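Local structure of protein RMD9, mitochondrial (Saccharomyces cerevisiae S288C, 7A9X) at residues S52-Y57 with A81-S86; D85-A90 with I112-N117; E92-L97 with P101-Y106. The protein binds a dodecameric element in the 3'-UTRs of mitochondrial mRNAs and takes part in their processing or stability. One frame throughout, in Å; residues are numbered along the deposited sequence.

How the interactions relate
Helix 78-97 runs through all three interactions and illustrates how a single helix can pack against several partners along its length. Interaction 1 sets it against helix 52-59; interactions 2 and 3 pair it with helix 105-128 and the loop before that helix, interaction 3 lying near the turn of the hairpin. The centres of interactions 1 and 2 are about 7 Å apart, and Ala54 CB touches Leu114 CD1 at 3.5 Å, so their cores are continuous. Interaction 3 is centred about 13 Å from interaction 2 and 18 Å from interaction 1. The RNA is met through the second segments of interactions 2 and 3, by His113 and Tyr106.

Interaction 1 of 3, residues S52-Y57 with A81-S86; sequences SSALKY and AMFWDS
Tyr57 and Phe83 form the aromatic part of this contact between two helices. Their rings lie obliquely, with centroids 5.1 Å apart and planes at 32°, a pose that is neither a stack nor a T-shape. The touching branch of the tyrosine is its CD2 side: CD2 comes within 3.4 Å of Phe83 CG, and CE2 reaches Phe83 CB at 3.6 Å. With CG of Phe83 anti to its backbone N (chi1 172°), the ring is carried across to the partner helix.

Apolar packing continues at Ala54, whose CB rests 3.6 Å from Phe83 CD1 and 3.8 Å from Ser86 CB. The carbonyl oxygen Ala54 O meets Phe83 CE1 at the ring edge, 3.4 Å away and close to the ring plane. If an alanine stood in place of Phe83, its missing ring would probably leave a gap beside Ala54 and take from the Tyr57 ring one of its aromatic neighbours.

The polar element lies within one helix: the buried hydroxyl Ser86 OG donates to Met82 O at 2.7 Å, approaching from above the carbonyl plane. Met82 O thus takes two bonds, the other from Ser86 N, while the serine presents its CB to Ala54.

The segment axes approach to 8.9 Å and cross at -131°, nearer antiparallel than parallel. Helix 105-128 closes the group as a third member: its Leu114 packs on Ala54 and its Arg110 touches Leu55.

Interaction 2 of 3, residues D85-A90 with I112-N117; sequences DSMGRA and IHLLHN. With nucleotides of chain B.
Met87 and Leu115 mark the nearest backbone approach, with CA atoms 7.3 Å apart, a spacing that leaves the two helices to meet through side chains. Met87 supplies most of the first helix's share. Its chain bends at chi2 (147°) and chi3 (-52°), which brings the terminal methyl round to Leu114: CE lies 3.6 Å from Leu114 CD1 and 3.7 Å from Leu114 CG. Further back along the same side chain, CG meets Leu115 CD2 at 3.8 Å, so the two leucines receive different parts of one flexible residue. The sulfur lies between these two ends of the chain, SD being 4.0 Å from Leu114 O.

Leu114 and Leu115 are adjacent, yet their first torsions differ. CG of Leu114 is anti to its backbone N, whereas that of Leu115 is anti to the carbonyl carbon, and both branches nevertheless end against the methionine. Leu148 from a nearby loop touches both Met87 and Leu115, and Leu152 and Ile155 of helix 151-161 extend the apolar surface beyond Leu115.

A different chemistry governs the flank of helix 105-128 that bears His113. There His113 CE1 comes to 3.0 Å and His113 NE2 to 3.3 Å from the phosphate oxygen OP2 of A4 of chain B, which sits obliquely to the imidazole. The ring stacks on His173, and ND1 is hydrogen-bonded to Tyr169 OH, contacts that would help to fix its rotation near the RNA backbone. One helix therefore divides its duties: mainly apolar van der Waals contacts join it to Met87, while its histidine lies beside the nucleic acid phosphate.

Interaction 3 of 3, residues E92-L97 with P101-Y106; sequences ELYYSL and PDFNAY. With nucleotides of chain B.
Phe103 turns back from the loop after helix 78-97 to pack on Leu97 and Tyr94, an example of an aromatic residue filling the corner of a helical hairpin. The walk along the second segment starts at Asp102, which opens an inverse gamma turn centred on Phe103, closed by a weak bond from Asn104 N to Asp102 O of 3.0 Å. This turn presents the phenylalanine, next in sequence, to the end of the preceding helix. With its CG anti to the backbone N (chi1 -152°), Phe103 lays one ring face against Leu97: CB of Leu97 stands 3.8 Å from the centroid of the Phe103 ring and 25° off its normal, a CH-pi contact displaced toward the rim. Leu97 CD1 adds a second touch, 3.7 Å from Phe103 CE1, and the carbonyl oxygen Leu97 O lies 3.2 Å from Phe103 CB.

The rim of the same ring serves Tyr94. Phe103 CE2 meets Tyr94 CD1 at 3.4 Å, edge against edge, the planes inclined at 50° and neither ring covering the other. Phe47 of helix 41-48 adds an edge-to-face partner, and Val108 also touches Phe103.

At Asn104 the loop ends: this residue is the N-cap of helix 105-128, its OD1 accepting from Arg107 N. Two residues on, Tyr106 heads away from the hairpin core to the RNA, where its CE1 comes within 3.5 Å of C2 of A3 of chain B, the base atom lying at the edge of the tyrosine ring.

The junction between the segments is thus held by dispersion and CH-pi contacts rather than by charge, whereas a few residues later the chain supplies an aromatic edge to an adenine.

Interaction 1 of 3, residues S52-Y57 with A81-S86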
loop_
_atom_site.group_PDB
_atom_site.type_symbol
_atom_site.label_atom_id
_atom_site.label_comp_id
_atom_site.label_asym_id
_atom_site.label_seq_id
_atom_site.Cartn_x
_atom_site.Cartn_y
_atom_site.Cartn_z
ATOM N N SER A 52 23.990 -11.033 10.541
ATOM C CA SER A 52 24.658 -9.763 10.806
ATOM C C SER A 52 24.958 -9.010 9.517
ATOM O O SER A 52 24.868 -7.778 9.478
ATOM C CB SER A 52 25.942 -9.999 11.598
ATOM O OG SER A 52 25.672 -10.655 12.825
ATOM N N SER A 53 25.319 -9.730 8.452
ATOM C CA SER A 53 25.610 -9.071 7.185
ATOM C C SER A 53 24.361 -8.413 6.611
ATOM O O SER A 53 24.405 -7.262 6.161
ATOM C CB SER A 53 26.191 -10.077 6.191
ATOM O OG SER A 53 26.442 -9.480 4.932
ATOM N N ALA A 54 23.235 -9.129 6.629
ATOM C CA ALA A 54 22.005 -8.585 6.073
ATOM C C ALA A 54 21.387 -7.528 6.983
ATOM O O ALA A 54 20.762 -6.584 6.488
ATOM C CB ALA A 54 21.013 -9.717 5.805
ATOM N N LEU A 55 21.539 -7.666 8.304
ATOM C CA LEU A 55 21.043 -6.632 9.206
ATOM C C LEU A 55 21.832 -5.341 9.047
ATOM O O LEU A 55 21.260 -4.246 9.101
ATOM C CB LEU A 55 21.093 -7.121 10.653
ATOM C CG LEU A 55 19.878 -7.890 11.175
ATOM C CD1 LEU A 55 20.126 -8.376 12.594
ATOM C CD2 LEU A 55 18.624 -7.025 11.118
ATOM N N LYS A 56 23.148 -5.448 8.851
ATOM C CA LYS A 56 23.952 -4.251 8.634
ATOM C C LYS A 56 23.608 -3.587 7.309
ATOM O O LYS A 56 23.642 -2.356 7.207
ATOM C CB LYS A 56 25.439 -4.600 8.687
ATOM C CG LYS A 56 26.358 -3.392 8.724
ATOM C CD LYS A 56 27.813 -3.810 8.846
ATOM C CE LYS A 56 28.729 -2.600 8.926
ATOM N NZ LYS A 56 30.163 -2.996 8.984
ATOM N N TYR A 57 23.263 -4.379 6.291
ATOM C CA TYR A 57 22.853 -3.808 5.013
ATOM C C TYR A 57 21.535 -3.055 5.139
ATOM O O TYR A 57 21.378 -1.968 4.571
ATOM C CB TYR A 57 22.743 -4.915 3.960
ATOM C CG TYR A 57 22.151 -4.474 2.634
ATOM C CD1 TYR A 57 22.959 -3.969 1.624
ATOM C CD2 TYR A 57 20.785 -4.580 2.390
ATOM C CE1 TYR A 57 22.423 -3.571 0.411
ATOM C CE2 TYR A 57 20.241 -4.184 1.179
ATOM C CZ TYR A 57 21.065 -3.681 0.194
ATOM O OH TYR A 57 20.528 -3.287 -1.011
ATOM N N ALA A 81 21.491 -8.390 -3.925
ATOM C CA ALA A 81 21.328 -9.837 -4.030
ATOM C C ALA A 81 21.809 -10.542 -2.768
ATOM O O ALA A 81 21.189 -11.514 -2.321
ATOM C CB ALA A 81 22.077 -10.360 -5.256
ATOM N N MET A 82 22.918 -10.072 -2.187
ATOM C CA MET A 82 23.417 -10.668 -0.951
ATOM C C MET A 82 22.375 -10.591 0.159
ATOM O O MET A 82 22.131 -11.581 0.859
ATOM C CB MET A 82 24.712 -9.976 -0.519
ATOM C CG MET A 82 25.956 -10.446 -1.257
ATOM S SD MET A 82 26.416 -12.132 -0.811
ATOM C CE MET A 82 26.637 -11.962 0.960
ATOM N N PHE A 83 21.737 -9.427 0.314
ATOM C CA PHE A 83 20.753 -9.232 1.376
ATOM C C PHE A 83 19.620 -10.246 1.283
ATOM O O PHE A 83 19.247 -10.874 2.281
ATOM C CB PHE A 83 20.204 -7.805 1.311
ATOM C CG PHE A 83 19.039 -7.549 2.230
ATOM C CD1 PHE A 83 19.228 -7.436 3.598
ATOM C CD2 PHE A 83 17.757 -7.391 1.720
ATOM C CE1 PHE A 83 18.159 -7.188 4.445
ATOM C CE2 PHE A 83 16.682 -7.142 2.561
ATOM C CZ PHE A 83 16.884 -7.038 3.924
ATOM N N TRP A 84 19.056 -10.420 0.087
ATOM C CA TRP A 84 17.920 -11.320 -0.060
ATOM C C TRP A 84 18.336 -12.783 -0.010
ATOM O O TRP A 84 17.572 -13.623 0.478
ATOM C CB TRP A 84 17.183 -11.024 -1.363
ATOM C CG TRP A 84 16.492 -9.699 -1.354
ATOM C CD1 TRP A 84 16.777 -8.618 -2.134
ATOM C CD2 TRP A 84 15.402 -9.311 -0.511
ATOM N NE1 TRP A 84 15.927 -7.582 -1.833
ATOM C CE2 TRP A 84 15.072 -7.981 -0.841
ATOM C CE3 TRP A 84 14.670 -9.960 0.488
ATOM C CZ2 TRP A 84 14.040 -7.287 -0.205
ATOM C CZ3 TRP A 84 13.648 -9.272 1.118
ATOM C CH2 TRP A 84 13.343 -7.948 0.770
ATOM N N ASP A 85 19.532 -13.111 -0.503
ATOM C CA ASP A 85 20.005 -14.485 -0.376
ATOM C C ASP A 85 20.395 -14.806 1.060
ATOM O O ASP A 85 20.269 -15.957 1.492
ATOM C CB ASP A 85 21.185 -14.736 -1.312
ATOM C CG ASP A 85 21.612 -16.191 -1.325
ATOM O OD1 ASP A 85 20.763 -17.053 -1.638
ATOM O OD2 ASP A 85 22.791 -16.476 -1.019
ATOM N N SER A 86 20.864 -13.806 1.812
ATOM C CA SER A 86 21.192 -14.028 3.215
ATOM C C SER A 86 19.952 -14.357 4.033
ATOM O O SER A 86 20.050 -15.031 5.064
ATOM C CB SER A 86 21.894 -12.800 3.796
ATOM O OG SER A 86 23.119 -12.549 3.129
#

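Interaction 2 of 3, residues D85-A90 with I112-N117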
loop_
_atom_site.group_PDB
_atom_site.type_symbol
_atom_site.label_atom_id
_atom_site.label_comp_id
_atom_site.label_asym_id
_atom_site.label_seq_id
_atom_site.Cartn_x
_atom_site.Cartn_y
_atom_site.Cartn_z
ATOM N N ASP A 85 19.532 -13.111 -0.503
ATOM C CA ASP A 85 20.005 -14.485 -0.376
ATOM C C ASP A 85 20.395 -14.806 1.060
ATOM O O ASP A 85 20.269 -15.957 1.492
ATOM C CB ASP A 85 21.185 -14.736 -1.312
ATOM C CG ASP A 85 21.612 -16.191 -1.325
ATOM O OD1 ASP A 85 20.763 -17.053 -1.638
ATOM O OD2 ASP A 85 22.791 -16.476 -1.019
ATOM N N SER A 86 20.864 -13.806 1.812
ATOM C CA SER A 86 21.192 -14.028 3.215
ATOM C C SER A 86 19.952 -14.357 4.033
ATOM O O SER A 86 20.050 -15.031 5.064
ATOM C CB SER A 86 21.894 -12.800 3.796
ATOM O OG SER A 86 23.119 -12.549 3.129
ATOM N N MET A 87 18.783 -13.892 3.591
ATOM C CA MET A 87 17.554 -14.162 4.326
ATOM C C MET A 87 17.122 -15.612 4.154
ATOM O O MET A 87 16.848 -16.309 5.138
ATOM C CB MET A 87 16.455 -13.207 3.867
ATOM C CG MET A 87 15.428 -12.895 4.931
ATOM S SD MET A 87 14.825 -11.210 4.756
ATOM C CE MET A 87 16.377 -10.326 4.708
ATOM N N GLY A 88 17.056 -16.084 2.907
ATOM C CA GLY A 88 16.709 -17.476 2.671
ATOM C C GLY A 88 17.696 -18.436 3.305
ATOM O O GLY A 88 17.303 -19.458 3.872
ATOM N N ARG A 89 18.990 -18.112 3.230
ATOM C CA ARG A 89 20.011 -18.958 3.842
ATOM C C ARG A 89 19.871 -18.980 5.359
ATOM O O ARG A 89 19.934 -20.046 5.984
ATOM C CB ARG A 89 21.402 -18.473 3.433
ATOM C CG ARG A 89 22.540 -19.007 4.294
ATOM C CD ARG A 89 22.809 -20.484 4.049
ATOM N NE ARG A 89 24.097 -20.888 4.607
ATOM C CZ ARG A 89 24.536 -22.142 4.658
ATOM N NH1 ARG A 89 25.723 -22.411 5.182
ATOM N NH2 ARG A 89 23.784 -23.129 4.188
ATOM N N ALA A 90 19.684 -17.808 5.972
ATOM C CA ALA A 90 19.479 -17.760 7.416
ATOM C C ALA A 90 18.223 -18.520 7.815
ATOM O O ALA A 90 18.209 -19.227 8.830
ATOM C CB ALA A 90 19.402 -16.309 7.892
ATOM N N ILE A 112 14.381 -12.593 13.632
ATOM C CA ILE A 112 13.064 -11.965 13.542
ATOM C C ILE A 112 13.195 -10.517 13.086
ATOM O O ILE A 112 12.447 -10.054 12.217
ATOM C CB ILE A 112 12.325 -12.066 14.889
ATOM C CG1 ILE A 112 12.079 -13.529 15.264
ATOM C CG2 ILE A 112 11.015 -11.305 14.830
ATOM C CD1 ILE A 112 11.390 -13.701 16.601
ATOM N N HIS A 113 14.141 -9.781 13.672
ATOM C CA HIS A 113 14.403 -8.414 13.234
ATOM C C HIS A 113 14.742 -8.376 11.748
ATOM O O HIS A 113 14.250 -7.513 11.009
ATOM C CB HIS A 113 15.536 -7.817 14.072
ATOM C CG HIS A 113 15.842 -6.382 13.765
ATOM N ND1 HIS A 113 16.905 -5.715 14.338
ATOM C CD2 HIS A 113 15.230 -5.487 12.955
ATOM C CE1 HIS A 113 16.936 -4.473 13.889
ATOM N NE2 HIS A 113 15.929 -4.308 13.050
ATOM N N LEU A 114 15.564 -9.323 11.290
ATOM C CA LEU A 114 15.960 -9.352 9.886
ATOM C C LEU A 114 14.757 -9.569 8.976
ATOM O O LEU A 114 14.614 -8.890 7.953
ATOM C CB LEU A 114 17.007 -10.444 9.660
ATOM C CG LEU A 114 17.489 -10.599 8.220
ATOM C CD1 LEU A 114 18.107 -9.295 7.747
ATOM C CD2 LEU A 114 18.479 -11.747 8.107
ATOM N N LEU A 115 13.883 -10.514 9.332
ATOM C CA LEU A 115 12.661 -10.716 8.561
ATOM C C LEU A 115 11.772 -9.481 8.599
ATOM O O LEU A 115 11.079 -9.183 7.619
ATOM C CB LEU A 115 11.906 -11.938 9.089
ATOM C CG LEU A 115 12.635 -13.284 9.039
ATOM C CD1 LEU A 115 11.830 -14.359 9.754
ATOM C CD2 LEU A 115 12.916 -13.696 7.602
ATOM N N HIS A 116 11.779 -8.750 9.717
ATOM C CA HIS A 116 11.039 -7.496 9.777
ATOM C C HIS A 116 11.593 -6.492 8.775
ATOM O O HIS A 116 10.832 -5.864 8.030
ATOM C CB HIS A 116 11.079 -6.922 11.195
ATOM C CG HIS A 116 10.199 -5.726 11.389
ATOM N ND1 HIS A 116 10.255 -4.936 12.518
ATOM C CD2 HIS A 116 9.240 -5.186 10.599
ATOM C CE1 HIS A 116 9.369 -3.961 12.414
ATOM N NE2 HIS A 116 8.741 -4.090 11.260
ATOM N N ASN A 117 12.918 -6.333 8.733
ATOM C CA ASN A 117 13.513 -5.424 7.760
ATOM C C ASN A 117 13.287 -5.903 6.333
ATOM O O ASN A 117 13.256 -5.085 5.407
ATOM C CB ASN A 117 15.005 -5.253 8.042
ATOM C CG ASN A 117 15.271 -4.306 9.193
ATOM O OD1 ASN A 117 14.342 -3.821 9.839
ATOM N ND2 ASN A 117 16.544 -4.038 9.458
ATOM P P A B 4 15.610 -1.823 16.816
ATOM O OP1 A B 4 15.106 -2.949 17.642
ATOM O OP2 A B 4 15.952 -2.053 15.391
ATOM O "O5'" A B 4 14.546 -0.635 16.832
ATOM C "C5'" A B 4 14.055 -0.095 18.051
ATOM C "C4'" A B 4 13.711 1.368 17.904
ATOM O "O4'" A B 4 14.930 2.154 17.808
ATOM C "C3'" A B 4 12.925 1.749 16.658
ATOM O "O3'" A B 4 11.535 1.503 16.779
ATOM C "C2'" A B 4 13.273 3.222 16.487
ATOM O "O2'" A B 4 12.529 4.025 17.390
ATOM C "C1'" A B 4 14.740 3.234 16.918
ATOM N N9 A B 4 15.632 3.044 15.761
ATOM C C8 A B 4 16.381 1.936 15.448
ATOM N N7 A B 4 17.065 2.062 14.337
ATOM C C5 A B 4 16.740 3.336 13.886
ATOM C C6 A B 4 17.138 4.071 12.755
ATOM N N6 A B 4 17.986 3.611 11.832
ATOM N N1 A B 4 16.630 5.314 12.602
ATOM C C2 A B 4 15.779 5.779 13.527
ATOM N N3 A B 4 15.331 5.184 14.631
ATOM C C4 A B 4 15.855 3.952 14.753
#

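Interaction 3 of 3, residues E92-L97 with P101-Y106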
loop_
_atom_site.group_PDB
_atom_site.type_symbol
_atom_site.label_atom_id
_atom_site.label_comp_id
_atom_site.label_asym_id
_atom_site.label_seq_id
_atom_site.Cartn_x
_atom_site.Cartn_y
_atom_site.Cartn_z
ATOM N N GLU A 92 16.908 -21.001 6.126
ATOM C CA GLU A 92 17.240 -22.408 5.939
ATOM C C GLU A 92 18.037 -22.944 7.121
ATOM O O GLU A 92 17.770 -24.050 7.606
ATOM C CB GLU A 92 18.012 -22.584 4.630
ATOM C CG GLU A 92 19.126 -23.612 4.677
ATOM C CD GLU A 92 20.010 -23.552 3.447
ATOM O OE1 GLU A 92 19.470 -23.476 2.324
ATOM O OE2 GLU A 92 21.248 -23.564 3.605
ATOM N N LEU A 93 19.011 -22.170 7.607
ATOM C CA LEU A 93 19.783 -22.596 8.768
ATOM C C LEU A 93 18.926 -22.649 10.027
ATOM O O LEU A 93 19.227 -23.419 10.945
ATOM C CB LEU A 93 20.974 -21.660 8.976
ATOM C CG LEU A 93 22.066 -21.703 7.906
ATOM C CD1 LEU A 93 23.083 -20.593 8.127
ATOM C CD2 LEU A 93 22.743 -23.064 7.902
ATOM N N TYR A 94 17.859 -21.849 10.083
ATOM C CA TYR A 94 17.015 -21.813 11.274
ATOM C C TYR A 94 16.353 -23.162 11.532
ATOM O O TYR A 94 16.308 -23.629 12.677
ATOM C CB TYR A 94 15.957 -20.719 11.130
ATOM C CG TYR A 94 14.833 -20.828 12.133
ATOM C CD1 TYR A 94 15.006 -20.407 13.444
ATOM C CD2 TYR A 94 13.598 -21.351 11.768
ATOM C CE1 TYR A 94 13.984 -20.506 14.367
ATOM C CE2 TYR A 94 12.569 -21.454 12.684
ATOM C CZ TYR A 94 12.768 -21.029 13.980
ATOM O OH TYR A 94 11.745 -21.128 14.894
ATOM N N TYR A 95 15.830 -23.801 10.483
ATOM C CA TYR A 95 15.134 -25.070 10.665
ATOM C C TYR A 95 16.083 -26.168 11.128
ATOM O O TYR A 95 15.647 -27.134 11.764
ATOM C CB TYR A 95 14.431 -25.470 9.369
ATOM C CG TYR A 95 13.354 -24.493 8.955
ATOM C CD1 TYR A 95 12.202 -24.340 9.716
ATOM C CD2 TYR A 95 13.487 -23.725 7.805
ATOM C CE1 TYR A 95 11.213 -23.449 9.347
ATOM C CE2 TYR A 95 12.502 -22.827 7.425
ATOM C CZ TYR A 95 11.367 -22.696 8.201
ATOM O OH TYR A 95 10.381 -21.809 7.833
ATOM N N SER A 96 17.374 -26.036 10.825
ATOM C CA SER A 96 18.385 -26.960 11.322
ATOM C C SER A 96 18.887 -26.560 12.705
ATOM O O SER A 96 19.132 -27.425 13.554
ATOM C CB SER A 96 19.561 -27.026 10.343
ATOM O OG SER A 96 20.646 -27.752 10.900
ATOM N N LEU A 97 19.052 -25.259 12.947
ATOM C CA LEU A 97 19.624 -24.784 14.199
ATOM C C LEU A 97 18.611 -24.694 15.332
ATOM O O LEU A 97 19.015 -24.479 16.479
ATOM C CB LEU A 97 20.275 -23.418 13.991
ATOM C CG LEU A 97 21.595 -23.422 13.223
ATOM C CD1 LEU A 97 22.110 -22.004 13.047
ATOM C CD2 LEU A 97 22.617 -24.282 13.945
ATOM N N PRO A 101 20.902 -26.526 21.143
ATOM C CA PRO A 101 20.678 -25.764 22.379
ATOM C C PRO A 101 21.366 -24.412 22.392
ATOM O O PRO A 101 20.909 -23.513 23.111
ATOM C CB PRO A 101 21.251 -26.685 23.466
ATOM C CG PRO A 101 22.323 -27.449 22.758
ATOM C CD PRO A 101 21.832 -27.651 21.345
ATOM N N ASP A 102 22.442 -24.235 21.626
ATOM C CA ASP A 102 23.146 -22.962 21.545
ATOM C C ASP A 102 22.429 -21.944 20.668
ATOM O O ASP A 102 22.995 -20.883 20.379
ATOM C CB ASP A 102 24.569 -23.180 21.029
ATOM C CG ASP A 102 25.402 -24.031 21.963
ATOM O OD1 ASP A 102 24.895 -24.397 23.044
ATOM O OD2 ASP A 102 26.562 -24.335 21.616
ATOM N N PHE A 103 21.208 -22.245 20.230
ATOM C CA PHE A 103 20.405 -21.305 19.451
ATOM C C PHE A 103 19.636 -20.400 20.415
ATOM O O PHE A 103 18.421 -20.497 20.594
ATOM C CB PHE A 103 19.479 -22.057 18.505
ATOM C CG PHE A 103 19.137 -21.296 17.262
ATOM C CD1 PHE A 103 20.135 -20.835 16.422
ATOM C CD2 PHE A 103 17.817 -21.050 16.926
ATOM C CE1 PHE A 103 19.824 -20.132 15.275
ATOM C CE2 PHE A 103 17.500 -20.349 15.781
ATOM C CZ PHE A 103 18.503 -19.890 14.953
ATOM N N ASN A 104 20.393 -19.502 21.044
ATOM C CA ASN A 104 19.892 -18.679 22.133
ATOM C C ASN A 104 18.796 -17.728 21.649
ATOM O O ASN A 104 18.481 -17.637 20.459
ATOM C CB ASN A 104 21.037 -17.889 22.767
ATOM C CG ASN A 104 21.848 -17.110 21.744
ATOM O OD1 ASN A 104 21.490 -17.046 20.570
ATOM N ND2 ASN A 104 22.945 -16.508 22.192
ATOM N N ALA A 105 18.212 -17.004 22.608
ATOM C CA ALA A 105 17.176 -16.035 22.273
ATOM C C ALA A 105 17.727 -14.898 21.425
ATOM O O ALA A 105 16.983 -14.282 20.653
ATOM C CB ALA A 105 16.541 -15.484 23.550
ATOM N N TYR A 106 19.024 -14.610 21.551
ATOM C CA TYR A 106 19.634 -13.544 20.762
ATOM C C TYR A 106 19.613 -13.878 19.277
ATOM O O TYR A 106 19.209 -13.051 18.451
ATOM C CB TYR A 106 21.064 -13.299 21.244
ATOM C CG TYR A 106 21.788 -12.192 20.511
ATOM C CD1 TYR A 106 21.583 -10.862 20.851
ATOM C CD2 TYR A 106 22.687 -12.476 19.489
ATOM C CE1 TYR A 106 22.245 -9.845 20.190
ATOM C CE2 TYR A 106 23.354 -11.464 18.821
ATOM C CZ TYR A 106 23.129 -10.151 19.177
ATOM O OH TYR A 106 23.789 -9.140 18.517
ATOM P P A B 3 15.691 0.163 22.439
ATOM O OP1 A B 3 14.976 1.323 21.847
ATOM O OP2 A B 3 14.927 -0.887 23.160
ATOM O "O5'" A B 3 16.505 -0.548 21.271
ATOM C "C5'" A B 3 17.344 0.198 20.406
ATOM C "C4'" A B 3 18.184 -0.714 19.551
ATOM O "O4'" A B 3 19.053 -1.507 20.397
ATOM C "C3'" A B 3 17.416 -1.741 18.733
ATOM O "O3'" A B 3 16.910 -1.199 17.524
ATOM C "C2'" A B 3 18.446 -2.847 18.529
ATOM O "O2'" A B 3 19.343 -2.513 17.479
ATOM C "C1'" A B 3 19.213 -2.799 19.853
ATOM N N9 A B 3 18.710 -3.782 20.830
ATOM C C8 A B 3 17.724 -3.608 21.770
ATOM N N7 A B 3 17.497 -4.671 22.502
ATOM C C5 A B 3 18.396 -5.609 22.012
ATOM C C6 A B 3 18.658 -6.944 22.367
ATOM N N6 A B 3 18.013 -7.594 23.337
ATOM N N1 A B 3 19.620 -7.600 21.679
ATOM C C2 A B 3 20.268 -6.951 20.705
ATOM N N3 A B 3 20.113 -5.698 20.280
ATOM C C4 A B 3 19.150 -5.076 20.982
#